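Local coordinates for Glyoxalase/bleomycin resistance protein/dioxygenase (Nostoc punctiforme PCC 73102, PDB 3KOL) that binds metal ions and may act as a metal-dependent dioxygenase or lactoylglutathione lyase of the vicinal oxygen chelate superfamily, at residues Gly42-Leu46 and Ala65-Thr69; Tyr98-Ile104 and Phe144-Cys150; Phe109-Val113 and Gly133-Tyr137. All blocks are in the same frame, centred on the assembly; numbering follows the deposited sequence.

Contact 1 (Gly42-Leu46 and Ala65-Thr69); sequences GLHEL and ANFIT. With CO (cobalt (II) ion), chain B.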
ATOM      1  N   GLY A  42       6.231  11.510 -11.100  1.00 11.19           N
ATOM      2  CA  GLY A  42       5.120  12.324 -11.565  1.00 11.13           C
ATOM      3  C   GLY A  42       3.783  12.297 -10.840  1.00 11.65           C
ATOM      4  O   GLY A  42       2.791  12.767 -11.394  1.00 11.75           O
ATOM      5  N   LEU A  43       3.727  11.764  -9.622  1.00 11.25           N
ATOM      6  CA  LEU A  43       2.452  11.748  -8.900  1.00 11.31           C
ATOM      7  C   LEU A  43       2.051  13.174  -8.523  1.00 11.71           C
ATOM      8  O   LEU A  43       2.870  13.961  -8.042  1.00  9.24           O
ATOM      9  CB  LEU A  43       2.539  10.873  -7.644  1.00 11.73           C
ATOM     10  CG  LEU A  43       2.812   9.387  -7.912  1.00 10.08           C
ATOM     11  CD1 LEU A  43       2.978   8.642  -6.590  1.00 10.99           C
ATOM     12  CD2 LEU A  43       1.656   8.789  -8.715  1.00 11.41           C
ATOM     13  N   HIS A  44       0.786  13.509  -8.756  1.00 12.76           N
ATOM     14  CA  HIS A  44       0.296  14.848  -8.451  1.00 13.53           C
ATOM     15  C   HIS A  44       0.194  15.064  -6.945  1.00 14.36           C
ATOM     16  O   HIS A  44      -0.295  14.204  -6.212  1.00 15.03           O
ATOM     17  CB  HIS A  44      -1.066  15.080  -9.102  1.00 13.21           C
ATOM     18  CG  HIS A  44      -1.467  16.523  -9.142  1.00 14.97           C
ATOM     19  ND1 HIS A  44      -0.733  17.478  -9.814  1.00 15.33           N
ATOM     20  CD2 HIS A  44      -2.505  17.181  -8.570  1.00 14.62           C
ATOM     21  CE1 HIS A  44      -1.300  18.661  -9.651  1.00 16.63           C
ATOM     22  NE2 HIS A  44      -2.376  18.509  -8.901  1.00 15.98           N
ATOM     23  N   GLU A  45       0.655  16.221  -6.487  1.00 14.12           N
ATOM     24  CA  GLU A  45       0.633  16.526  -5.065  1.00 14.32           C
ATOM     25  C   GLU A  45      -0.617  17.301  -4.658  1.00 14.46           C
ATOM     26  O   GLU A  45      -1.138  18.104  -5.428  1.00 13.97           O
ATOM     27  CB  GLU A  45       1.886  17.330  -4.716  1.00 16.96           C
ATOM     28  CG  GLU A  45       1.982  17.785  -3.275  1.00 20.75           C
ATOM     29  CD  GLU A  45       3.341  18.370  -2.958  1.00 25.72           C
ATOM     30  OE1 GLU A  45       3.871  19.131  -3.799  1.00 27.17           O
ATOM     31  OE2 GLU A  45       3.878  18.071  -1.870  1.00 28.00           O
ATOM     32  N   LEU A  46      -1.115  17.036  -3.455  1.00 14.39           N
ATOM     33  CA  LEU A  46      -2.279  17.756  -2.950  1.00 16.00           C
ATOM     34  C   LEU A  46      -1.765  18.990  -2.217  1.00 16.29           C
ATOM     35  O   LEU A  46      -0.784  18.917  -1.478  1.00 16.69           O
ATOM     36  CB  LEU A  46      -3.078  16.894  -1.967  1.00 14.01           C
ATOM     37  CG  LEU A  46      -3.684  15.588  -2.479  1.00 16.46           C
ATOM     38  CD1 LEU A  46      -4.441  14.896  -1.351  1.00 15.88           C
ATOM     39  CD2 LEU A  46      -4.619  15.888  -3.634  1.00 15.32           C
ATOM     40  N   ALA A  65       3.208  14.992   3.454  1.00 20.18           N
ATOM     41  CA  ALA A  65       2.977  15.289   2.048  1.00 18.14           C
ATOM     42  C   ALA A  65       1.983  14.258   1.525  1.00 17.69           C
ATOM     43  O   ALA A  65       2.015  13.098   1.933  1.00 17.15           O
ATOM     44  CB  ALA A  65       4.286  15.213   1.265  1.00 18.75           C
ATOM     45  N   ASN A  66       1.094  14.690   0.637  1.00 16.17           N
ATOM     46  CA  ASN A  66       0.084  13.812   0.062  1.00 15.88           C
ATOM     47  C   ASN A  66       0.175  13.861  -1.458  1.00 16.28           C
ATOM     48  O   ASN A  66       0.162  14.940  -2.049  1.00 17.10           O
ATOM     49  CB  ASN A  66      -1.322  14.267   0.479  1.00 19.70           C
ATOM     50  CG  ASN A  66      -1.699  13.842   1.892  1.00 23.84           C
ATOM     51  OD1 ASN A  66      -0.860  13.766   2.784  1.00 27.01           O
ATOM     52  ND2 ASN A  66      -2.986  13.587   2.102  1.00 28.28           N
ATOM     53  N   PHE A  67       0.267  12.693  -2.081  1.00 11.89           N
ATOM     54  CA  PHE A  67       0.322  12.578  -3.534  1.00 13.10           C
ATOM     55  C   PHE A  67      -0.839  11.691  -3.926  1.00 12.75           C
ATOM     56  O   PHE A  67      -1.316  10.897  -3.113  1.00 12.17           O
ATOM     57  CB  PHE A  67       1.648  11.955  -3.980  1.00 13.55           C
ATOM     58  CG  PHE A  67       2.831  12.849  -3.759  1.00 14.63           C
ATOM     59  CD1 PHE A  67       3.162  13.827  -4.689  1.00 15.11           C
ATOM     60  CD2 PHE A  67       3.578  12.757  -2.588  1.00 15.72           C
ATOM     61  CE1 PHE A  67       4.220  14.706  -4.455  1.00 17.85           C
ATOM     62  CE2 PHE A  67       4.633  13.628  -2.345  1.00 15.68           C
ATOM     63  CZ  PHE A  67       4.954  14.606  -3.282  1.00 16.73           C
ATOM     64  N   ILE A  68      -1.313  11.828  -5.157  1.00 12.16           N
ATOM     65  CA  ILE A  68      -2.440  11.022  -5.608  1.00 12.82           C
ATOM     66  C   ILE A  68      -2.284  10.501  -7.025  1.00 14.60           C
ATOM     67  O   ILE A  68      -1.577  11.090  -7.843  1.00 14.96           O
ATOM     68  CB  ILE A  68      -3.740  11.828  -5.597  1.00 14.14           C
ATOM     69  CG1 ILE A  68      -3.619  13.004  -6.571  1.00 14.89           C
ATOM     70  CG2 ILE A  68      -4.035  12.321  -4.202  1.00 16.70           C
ATOM     71  CD1 ILE A  68      -4.935  13.585  -7.009  1.00 19.36           C
ATOM     72  N   THR A  69      -2.936   9.379  -7.308  1.00 14.47           N
ATOM     73  CA  THR A  69      -2.930   8.836  -8.652  1.00 15.05           C
ATOM     74  C   THR A  69      -4.187   9.462  -9.256  1.00 16.33           C
ATOM     75  O   THR A  69      -5.076   9.912  -8.525  1.00 16.48           O
ATOM     76  CB  THR A  69      -3.019   7.291  -8.655  1.00 15.48           C
ATOM     77  OG1 THR A  69      -4.050   6.863  -7.761  1.00 18.70           O
ATOM     78  CG2 THR A  69      -1.688   6.679  -8.209  1.00 17.19           C
TER
HETATM   79 CO    CO B 301      -3.547  20.012  -8.079  0.50 11.19          CO
HETATM   80  O   HOH W   1      -0.894  11.839 -10.297  1.00 12.15           O
HETATM   81  O   HOH W   2       0.560  17.295   0.355  1.00 24.36           O
HETATM   82  O   HOH W   3      -3.764  21.007  -9.827  1.00 22.19           O
HETATM   83  O   HOH W   4      -4.886  21.409  -7.275  1.00 17.20           O
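F67 faces E45 in a non-hydrogen-bonded pair of two short antiparallel strands, both side chains on the same face of the sheet. F67 CB starts against L43 CB, 3.9 Å away. With CG beside the backbone N (chi1 -69°), the ring runs along the opposing chain. Its CD1 meets L43 O at 3.4 Å near the ring plane, so the carbonyl oxygen faces the weakly positive hydrogen rim of the phenyl group. Farther out, CE1 meets E45 CB at 3.5 Å, and CZ ends near the carboxylate of E45, whose plane lies 14° from that of the ring. An extended glutamate suits this place: its methylenes follow the phenyl ring while OE1 forms a salt bridge with R34 of helix 30-40.

Strands 44-45 and 64-68 are the second and third of a beta-alpha-beta-beta-beta module of the vicinal oxygen chelate fold. Direct bonds run from I68 N to H44 O (2.8 Å) and from L46 N to N66 O (2.8 Å). A water closes each end, one joining H44 N to I68 O, the other N66 N to L46 O.

On the other face I68 presents CG2 to L46 CD2 at 3.7 Å, the branched chains crossing at about a right angle. Exposed H44 binds a cobalt ion through NE2 at 2.1 Å; this ion, which also carries two waters, is distinct from the one held by H99 and E147.

Contact 2 (Tyr98-Ile104 and Phe144-Cys150); sequences YHLAFDI and FMIEIRC. With CO (cobalt (II) ion), chain C.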
ATOM      1  N   TYR A  98       5.744  -5.516   1.532  1.00 12.79           N
ATOM      2  CA  TYR A  98       6.724  -6.034   0.574  1.00 13.65           C
ATOM      3  C   TYR A  98       6.970  -5.003  -0.530  1.00 12.83           C
ATOM      4  O   TYR A  98       8.084  -4.517  -0.689  1.00 12.50           O
ATOM      5  CB  TYR A  98       6.189  -7.359   0.018  1.00 16.49           C
ATOM      6  CG  TYR A  98       6.976  -8.028  -1.090  1.00 20.63           C
ATOM      7  CD1 TYR A  98       8.301  -7.689  -1.361  1.00 21.63           C
ATOM      8  CD2 TYR A  98       6.383  -9.038  -1.851  1.00 21.60           C
ATOM      9  CE1 TYR A  98       9.015  -8.340  -2.372  1.00 23.51           C
ATOM     10  CE2 TYR A  98       7.086  -9.692  -2.853  1.00 23.29           C
ATOM     11  CZ  TYR A  98       8.399  -9.340  -3.108  1.00 24.16           C
ATOM     12  OH  TYR A  98       9.092  -9.996  -4.097  1.00 26.95           O
ATOM     13  N   HIS A  99       5.941  -4.676  -1.304  1.00 11.06           N
ATOM     14  CA  HIS A  99       6.096  -3.652  -2.331  1.00 10.21           C
ATOM     15  C   HIS A  99       4.779  -3.007  -2.711  1.00  9.97           C
ATOM     16  O   HIS A  99       3.703  -3.505  -2.378  1.00  9.40           O
ATOM     17  CB  HIS A  99       6.813  -4.188  -3.589  1.00  8.51           C
ATOM     18  CG  HIS A  99       6.051  -5.226  -4.355  1.00  8.98           C
ATOM     19  ND1 HIS A  99       6.108  -6.569  -4.051  1.00 10.86           N
ATOM     20  CD2 HIS A  99       5.276  -5.126  -5.463  1.00  9.29           C
ATOM     21  CE1 HIS A  99       5.409  -7.251  -4.941  1.00 12.17           C
ATOM     22  NE2 HIS A  99       4.893  -6.400  -5.808  1.00 11.92           N
ATOM     23  N   LEU A 100       4.881  -1.868  -3.380  1.00 10.19           N
ATOM     24  CA  LEU A 100       3.724  -1.113  -3.832  1.00 10.26           C
ATOM     25  C   LEU A 100       3.884  -1.006  -5.345  1.00 11.11           C
ATOM     26  O   LEU A 100       4.927  -0.565  -5.830  1.00 12.20           O
ATOM     27  CB  LEU A 100       3.724   0.285  -3.198  1.00 10.14           C
ATOM     28  CG  LEU A 100       2.705   1.279  -3.762  1.00 11.68           C
ATOM     29  CD1 LEU A 100       1.284   0.757  -3.541  1.00 13.06           C
ATOM     30  CD2 LEU A 100       2.890   2.628  -3.086  1.00 14.21           C
ATOM     31  N   ALA A 101       2.864  -1.408  -6.091  1.00 10.77           N
ATOM     32  CA  ALA A 101       2.946  -1.372  -7.542  1.00 11.50           C
ATOM     33  C   ALA A 101       1.967  -0.415  -8.196  1.00 11.45           C
ATOM     34  O   ALA A 101       0.784  -0.374  -7.853  1.00 11.92           O
ATOM     35  CB  ALA A 101       2.756  -2.785  -8.105  1.00 12.23           C
ATOM     36  N   PHE A 102       2.489   0.350  -9.149  1.00  8.53           N
ATOM     37  CA  PHE A 102       1.720   1.325  -9.916  1.00 10.00           C
ATOM     38  C   PHE A 102       1.527   0.805 -11.331  1.00 11.78           C
ATOM     39  O   PHE A 102       2.425   0.188 -11.900  1.00 12.02           O
ATOM     40  CB  PHE A 102       2.475   2.654  -9.985  1.00  9.41           C
ATOM     41  CG  PHE A 102       2.574   3.365  -8.671  1.00  8.54           C
ATOM     42  CD1 PHE A 102       1.527   4.157  -8.215  1.00  9.97           C
ATOM     43  CD2 PHE A 102       3.719   3.247  -7.889  1.00  8.60           C
ATOM     44  CE1 PHE A 102       1.621   4.827  -6.996  1.00  8.45           C
ATOM     45  CE2 PHE A 102       3.820   3.908  -6.672  1.00  8.91           C
ATOM     46  CZ  PHE A 102       2.768   4.701  -6.224  1.00  7.41           C
ATOM     47  N   ASP A 103       0.359   1.072 -11.896  1.00 12.57           N
ATOM     48  CA  ASP A 103       0.041   0.646 -13.247  1.00 13.91           C
ATOM     49  C   ASP A 103       0.351   1.808 -14.180  1.00 13.69           C
ATOM     50  O   ASP A 103       0.176   2.969 -13.809  1.00 14.29           O
ATOM     51  CB  ASP A 103      -1.446   0.291 -13.344  1.00 15.86           C
ATOM     52  CG  ASP A 103      -1.838  -0.223 -14.712  1.00 17.73           C
ATOM     53  OD1 ASP A 103      -1.241  -1.215 -15.170  1.00 20.77           O
ATOM     54  OD2 ASP A 103      -2.747   0.364 -15.331  1.00 20.11           O
ATOM     55  N   ILE A 104       0.821   1.493 -15.382  1.00 14.78           N
ATOM     56  CA  ILE A 104       1.135   2.516 -16.374  1.00 16.35           C
ATOM     57  C   ILE A 104       0.711   2.007 -17.750  1.00 18.55           C
ATOM     58  O   ILE A 104       0.728   0.802 -17.999  1.00 20.05           O
ATOM     59  CB  ILE A 104       2.656   2.854 -16.371  1.00 16.32           C
ATOM     60  CG1 ILE A 104       2.937   4.037 -17.300  1.00 16.68           C
ATOM     61  CG2 ILE A 104       3.474   1.638 -16.795  1.00 16.49           C
ATOM     62  CD1 ILE A 104       4.360   4.557 -17.198  1.00 16.78           C
ATOM     63  N   PHE A 144      12.114   1.268   0.428  1.00 13.44           N
ATOM     64  CA  PHE A 144      10.833   0.595   0.204  1.00 13.14           C
ATOM     65  C   PHE A 144      10.728   0.288  -1.286  1.00 13.08           C
ATOM     66  O   PHE A 144      10.901   1.174  -2.124  1.00 12.04           O
ATOM     67  CB  PHE A 144       9.662   1.484   0.630  1.00 13.24           C
ATOM     68  CG  PHE A 144       8.321   0.834   0.454  1.00 13.20           C
ATOM     69  CD1 PHE A 144       8.007  -0.330   1.147  1.00 15.05           C
ATOM     70  CD2 PHE A 144       7.381   1.366  -0.423  1.00 11.57           C
ATOM     71  CE1 PHE A 144       6.775  -0.959   0.967  1.00 13.72           C
ATOM     72  CE2 PHE A 144       6.144   0.746  -0.612  1.00 11.84           C
ATOM     73  CZ  PHE A 144       5.842  -0.418   0.083  1.00 13.66           C
HETATM   74  N   MSE A 145      10.431  -0.963  -1.620  1.00 13.99           N
HETATM   75  CA  MSE A 145      10.362  -1.369  -3.018  1.00 14.49           C
HETATM   76  C   MSE A 145       9.122  -0.933  -3.787  1.00 14.28           C
HETATM   77  O   MSE A 145       7.992  -1.161  -3.358  1.00 11.04           O
HETATM   78  CB  MSE A 145      10.511  -2.886  -3.134  1.00 19.53           C
HETATM   79  CG  MSE A 145      10.506  -3.383  -4.564  1.00 28.47           C
HETATM   80 SE   MSE A 145      10.655  -5.304  -4.658  1.00 42.42          SE
HETATM   81  CE  MSE A 145      12.585  -5.422  -4.788  1.00 40.73           C
ATOM     82  N   ILE A 146       9.354  -0.319  -4.943  1.00 10.24           N
ATOM     83  CA  ILE A 146       8.279   0.150  -5.811  1.00 10.69           C
ATOM     84  C   ILE A 146       8.304  -0.643  -7.112  1.00 12.04           C
ATOM     85  O   ILE A 146       9.368  -0.984  -7.622  1.00 11.23           O
ATOM     86  CB  ILE A 146       8.444   1.647  -6.164  1.00  9.75           C
ATOM     87  CG1 ILE A 146       8.421   2.489  -4.887  1.00  9.35           C
ATOM     88  CG2 ILE A 146       7.330   2.091  -7.124  1.00  9.34           C
ATOM     89  CD1 ILE A 146       7.125   2.369  -4.105  1.00  9.84           C
ATOM     90  N   GLU A 147       7.130  -0.958  -7.635  1.00 10.81           N
ATOM     91  CA  GLU A 147       7.043  -1.679  -8.892  1.00 10.68           C
ATOM     92  C   GLU A 147       6.222  -0.854  -9.860  1.00 11.95           C
ATOM     93  O   GLU A 147       5.235  -0.241  -9.475  1.00 12.29           O
ATOM     94  CB  GLU A 147       6.359  -3.039  -8.698  1.00 10.56           C
ATOM     95  CG  GLU A 147       5.970  -3.747 -10.005  1.00 13.16           C
ATOM     96  CD  GLU A 147       5.167  -5.016  -9.764  1.00 14.23           C
ATOM     97  OE1 GLU A 147       5.081  -5.440  -8.595  1.00 14.10           O
ATOM     98  OE2 GLU A 147       4.640  -5.597 -10.743  1.00 13.81           O
ATOM     99  N   ILE A 148       6.664  -0.787 -11.107  1.00 11.72           N
ATOM    100  CA  ILE A 148       5.888  -0.107 -12.134  1.00 11.25           C
ATOM    101  C   ILE A 148       5.590  -1.241 -13.100  1.00 11.74           C
ATOM    102  O   ILE A 148       6.499  -1.951 -13.516  1.00 13.27           O
ATOM    103  CB  ILE A 148       6.682   1.014 -12.846  1.00 11.14           C
ATOM    104  CG1 ILE A 148       6.841   2.211 -11.899  1.00 11.57           C
ATOM    105  CG2 ILE A 148       5.943   1.441 -14.123  1.00 12.19           C
ATOM    106  CD1 ILE A 148       7.588   3.410 -12.510  1.00 11.33           C
ATOM    107  N   ARG A 149       4.319  -1.438 -13.426  1.00 13.26           N
ATOM    108  CA  ARG A 149       3.944  -2.517 -14.326  1.00 14.68           C
ATOM    109  C   ARG A 149       2.848  -2.106 -15.288  1.00 15.77           C
ATOM    110  O   ARG A 149       2.163  -1.107 -15.074  1.00 15.38           O
ATOM    111  CB  ARG A 149       3.510  -3.740 -13.509  1.00 16.97           C
ATOM    112  CG  ARG A 149       2.395  -3.466 -12.495  1.00 18.36           C
ATOM    113  CD  ARG A 149       1.034  -3.412 -13.174  1.00 21.56           C
ATOM    114  NE  ARG A 149       0.639  -4.728 -13.674  1.00 24.13           N
ATOM    115  CZ  ARG A 149      -0.327  -4.934 -14.564  1.00 27.04           C
ATOM    116  NH1 ARG A 149      -1.006  -3.910 -15.065  1.00 27.76           N
ATOM    117  NH2 ARG A 149      -0.613  -6.166 -14.960  1.00 27.77           N
ATOM    118  N   CYS A 150       2.697  -2.872 -16.364  1.00 16.95           N
ATOM    119  CA  CYS A 150       1.671  -2.583 -17.359  1.00 18.50           C
ATOM    120  C   CYS A 150       1.091  -3.883 -17.900  1.00 19.58           C
ATOM    121  O   CYS A 150       1.708  -4.940 -17.791  1.00 18.20           O
ATOM    122  CB  CYS A 150       2.259  -1.775 -18.521  1.00 18.92           C
ATOM    123  SG  CYS A 150       3.477  -2.693 -19.497  1.00 22.43           S
TER
HETATM  124 CO    CO C 302       4.083  -7.057  -7.639  1.00 15.31          CO
HETATM  125  O   HOH W   5      10.330  -3.266   0.312  1.00 14.02           O
HETATM  126  O   HOH W   6       3.655  -7.928  -9.637  1.00 12.12           O
HETATM  127  O   HOH W   7       5.643  -8.333  -7.920  1.00 25.40           O
HETATM  128  O   HOH W   8       3.295  -8.982  -6.897  1.00 15.30           O
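L100 CB rests on F144 CE2 at 3.6 Å, at the ring edge, and begins an apolar row along one face of two parallel strands. I146 brings CG2 to the edge of the F102 ring, and I104 CG2 meets I148 CG2 at 3.6 Å. Branched and aromatic residues suit this buried layer. Cross-strand backbone bonds alternate in direction, among them E147 N to L100 O and F102 N to E147 O (2.8 Å).

The opposite face carries the metal ligands and the charged pair. A101 CB lies alongside the extended E147 chain, small enough to be compatible with the carboxylate reaching the metal. H99 NE2 and E147 OE1 each bind cobalt at 2.1 Å, with the imidazole and carboxylate planes 37° apart, and a coordinated water donates to E147 OE2. Selenomethionine M145 makes an oblique Met-aromatic contact with Y98. R149 bends back (chi2 79°, chi3 68°) so that NH1, in a salt bridge, meets D103 OD1 at 2.7 Å on its anti side, within the guanidinium plane.

H22 of the second subunit completes the metal site, a strand of that subunit pairs antiparallel with 99-104, strand 134-139 borders 145-150, and helix 109-118 covers I104 and C150.

Contact 3 (Phe109-Val113 and Gly133-Tyr137); sequences FDRAV and GRGVY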
ATOM      1  N   PHE A 109       5.509   2.288 -20.711  1.00 13.89           N
ATOM      2  CA  PHE A 109       6.385   1.487 -19.860  1.00 12.68           C
ATOM      3  C   PHE A 109       7.857   1.741 -20.150  1.00 13.76           C
ATOM      4  O   PHE A 109       8.658   1.928 -19.231  1.00 12.75           O
ATOM      5  CB  PHE A 109       6.097  -0.006 -20.029  1.00 14.87           C
ATOM      6  CG  PHE A 109       6.945  -0.882 -19.150  1.00 15.56           C
ATOM      7  CD1 PHE A 109       6.628  -1.055 -17.807  1.00 16.19           C
ATOM      8  CD2 PHE A 109       8.090  -1.496 -19.653  1.00 14.86           C
ATOM      9  CE1 PHE A 109       7.441  -1.829 -16.971  1.00 15.84           C
ATOM     10  CE2 PHE A 109       8.910  -2.268 -18.831  1.00 16.80           C
ATOM     11  CZ  PHE A 109       8.586  -2.434 -17.488  1.00 17.71           C
ATOM     12  N   ASP A 110       8.220   1.731 -21.427  1.00 14.49           N
ATOM     13  CA  ASP A 110       9.611   1.967 -21.805  1.00 14.28           C
ATOM     14  C   ASP A 110      10.090   3.333 -21.307  1.00 13.76           C
ATOM     15  O   ASP A 110      11.205   3.455 -20.794  1.00 14.01           O
ATOM     16  CB  ASP A 110       9.769   1.853 -23.323  1.00 14.08           C
ATOM     17  CG  ASP A 110       9.457   0.454 -23.836  1.00 16.23           C
ATOM     18  OD1 ASP A 110       9.988  -0.519 -23.261  1.00 18.91           O
ATOM     19  OD2 ASP A 110       8.686   0.325 -24.816  1.00 20.35           O
ATOM     20  N   ARG A 111       9.249   4.353 -21.444  1.00 14.47           N
ATOM     21  CA  ARG A 111       9.613   5.686 -20.981  1.00 15.54           C
ATOM     22  C   ARG A 111       9.911   5.658 -19.489  1.00 13.83           C
ATOM     23  O   ARG A 111      10.850   6.295 -19.031  1.00 13.26           O
ATOM     24  CB  ARG A 111       8.489   6.688 -21.271  1.00 19.80           C
ATOM     25  CG  ARG A 111       8.693   8.060 -20.627  1.00 27.57           C
ATOM     26  CD  ARG A 111      10.092   8.606 -20.887  1.00 33.41           C
ATOM     27  NE  ARG A 111      10.344   8.836 -22.307  1.00 39.88           N
ATOM     28  CZ  ARG A 111       9.978   9.933 -22.964  1.00 41.59           C
ATOM     29  NH1 ARG A 111       9.344  10.910 -22.326  1.00 42.37           N
ATOM     30  NH2 ARG A 111      10.235  10.051 -24.259  1.00 41.47           N
ATOM     31  N   ALA A 112       9.106   4.914 -18.733  1.00 14.26           N
ATOM     32  CA  ALA A 112       9.304   4.808 -17.290  1.00 14.53           C
ATOM     33  C   ALA A 112      10.669   4.203 -16.984  1.00 14.87           C
ATOM     34  O   ALA A 112      11.391   4.684 -16.109  1.00 14.04           O
ATOM     35  CB  ALA A 112       8.199   3.954 -16.665  1.00 14.72           C
ATOM     36  N   VAL A 113      11.025   3.148 -17.708  1.00 14.77           N
ATOM     37  CA  VAL A 113      12.318   2.500 -17.502  1.00 14.22           C
ATOM     38  C   VAL A 113      13.433   3.506 -17.805  1.00 13.01           C
ATOM     39  O   VAL A 113      14.421   3.595 -17.074  1.00 13.48           O
ATOM     40  CB  VAL A 113      12.467   1.251 -18.418  1.00 14.57           C
ATOM     41  CG1 VAL A 113      13.870   0.698 -18.340  1.00 14.93           C
ATOM     42  CG2 VAL A 113      11.466   0.185 -17.997  1.00 15.69           C
ATOM     43  N   GLY A 133       2.366  -9.353 -19.002  1.00 29.69           N
ATOM     44  CA  GLY A 133       2.661  -7.949 -18.773  1.00 24.77           C
ATOM     45  C   GLY A 133       4.143  -7.668 -18.639  1.00 22.83           C
ATOM     46  O   GLY A 133       4.974  -8.544 -18.869  1.00 22.99           O
ATOM     47  N   ARG A 134       4.474  -6.439 -18.256  1.00 19.48           N
ATOM     48  CA  ARG A 134       5.862  -6.030 -18.073  1.00 17.86           C
ATOM     49  C   ARG A 134       6.024  -5.384 -16.699  1.00 17.00           C
ATOM     50  O   ARG A 134       5.073  -4.810 -16.166  1.00 16.30           O
ATOM     51  CB  ARG A 134       6.258  -5.034 -19.170  1.00 17.15           C
ATOM     52  CG  ARG A 134       5.920  -5.513 -20.569  1.00 20.46           C
ATOM     53  CD  ARG A 134       6.276  -4.471 -21.617  1.00 20.80           C
ATOM     54  NE  ARG A 134       7.719  -4.326 -21.784  1.00 22.08           N
ATOM     55  CZ  ARG A 134       8.289  -3.343 -22.476  1.00 22.35           C
ATOM     56  NH1 ARG A 134       7.532  -2.421 -23.057  1.00 21.76           N
ATOM     57  NH2 ARG A 134       9.610  -3.280 -22.591  1.00 21.36           N
ATOM     58  N   GLY A 135       7.222  -5.477 -16.133  1.00 15.40           N
ATOM     59  CA  GLY A 135       7.442  -4.883 -14.831  1.00 14.83           C
ATOM     60  C   GLY A 135       8.883  -4.540 -14.529  1.00 14.57           C
ATOM     61  O   GLY A 135       9.812  -5.131 -15.079  1.00 16.61           O
ATOM     62  N   VAL A 136       9.069  -3.557 -13.658  1.00 13.47           N
ATOM     63  CA  VAL A 136      10.396  -3.135 -13.240  1.00 13.52           C
ATOM     64  C   VAL A 136      10.283  -2.747 -11.768  1.00 14.98           C
ATOM     65  O   VAL A 136       9.308  -2.110 -11.359  1.00 15.51           O
ATOM     66  CB  VAL A 136      10.901  -1.943 -14.086  1.00 13.80           C
ATOM     67  CG1 VAL A 136      10.007  -0.733 -13.883  1.00 14.38           C
ATOM     68  CG2 VAL A 136      12.346  -1.617 -13.720  1.00 14.07           C
ATOM     69  N   TYR A 137      11.268  -3.157 -10.974  1.00 14.40           N
ATOM     70  CA  TYR A 137      11.281  -2.892  -9.537  1.00 15.76           C
ATOM     71  C   TYR A 137      12.487  -2.063  -9.128  1.00 15.53           C
ATOM     72  O   TYR A 137      13.591  -2.258  -9.638  1.00 16.12           O
ATOM     73  CB  TYR A 137      11.316  -4.210  -8.759  1.00 16.37           C
ATOM     74  CG  TYR A 137      10.216  -5.173  -9.117  1.00 19.46           C
ATOM     75  CD1 TYR A 137       9.117  -5.354  -8.276  1.00 18.81           C
ATOM     76  CD2 TYR A 137      10.271  -5.910 -10.301  1.00 20.33           C
ATOM     77  CE1 TYR A 137       8.103  -6.248  -8.607  1.00 22.12           C
ATOM     78  CE2 TYR A 137       9.263  -6.802 -10.640  1.00 21.74           C
ATOM     79  CZ  TYR A 137       8.185  -6.970  -9.790  1.00 22.03           C
ATOM     80  OH  TYR A 137       7.200  -7.872 -10.117  1.00 24.55           O
TER
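Helix 109-118 packs against the mixed four-stranded sheet built from strands 96-104, 145-150, 134-139 and 123-129, in a protein of the vicinal oxygen chelate family, and here its first turn meets the start of strand 134-139 through F109, R134 and V136. The short helix and strand segments run nearly parallel, their axes 16° apart and 9.7 Å from each other at closest approach, a spacing that leaves room for one layer of side chains.

F109 is the main side chain of that layer. Its CG lies anti to the backbone N (chi1 -179°), which sends the ring out from the helix to the strand. R134 CB sits over one face, 3.8 Å from the ring centroid and almost on its normal, a CH-pi contact. The far end of the ring lies against the G135 backbone, F109 CZ to G135 N 3.6 Å, and CZ is 4.1 Å from V136 CB. The beta-branched V136 adds an apolar wall, with V113 in looser contact, and P127 and C150 of the flanking strands also touch F109.

Beyond CB, the arginine chain bends at chi3 and brings the guanidinium beside the CD2 corner of the ring. F109 CD2 stands over the guanidinium face, 3.4 Å from R134 CZ, but the two planes are 48° apart, so this is not a parallel stack. R134 NH2 then donates to D110 OD1 at 2.9 Å, on the syn side of the carboxylate; NH1 adds weak bonds to both carboxylate oxygens, and NE donates to T129 OG1.

The arginine thus joins two chemistries: its CB lies over the buried ring of F109, while its charge is balanced by exposed D110, whose own negative charge would probably be favourable near the helix N terminus.

In the fold
Contact 2 is the buried one, nearest the centre of the fold, whereas contacts 1 and 3 are only partly buried. Contact 1 belongs to the first four-stranded sheet; contacts 2 and 3 share the second, where strands 145-150 and 134-139 are neighbours joined by probable hydrogen bonds such as I148 N to V136 O. Contacts 1 and 2 touch where F102 packs on L43 and T69, and both reach the second subunit. Contacts 1 and 3 do not touch. Chemistry follows place: contact 1 is an edge pairing completed by waters, contact 2 combines an apolar face with a metal-binding one, and contact 3 has no backbone hydrogen bonds between helix and strand and depends on side chains.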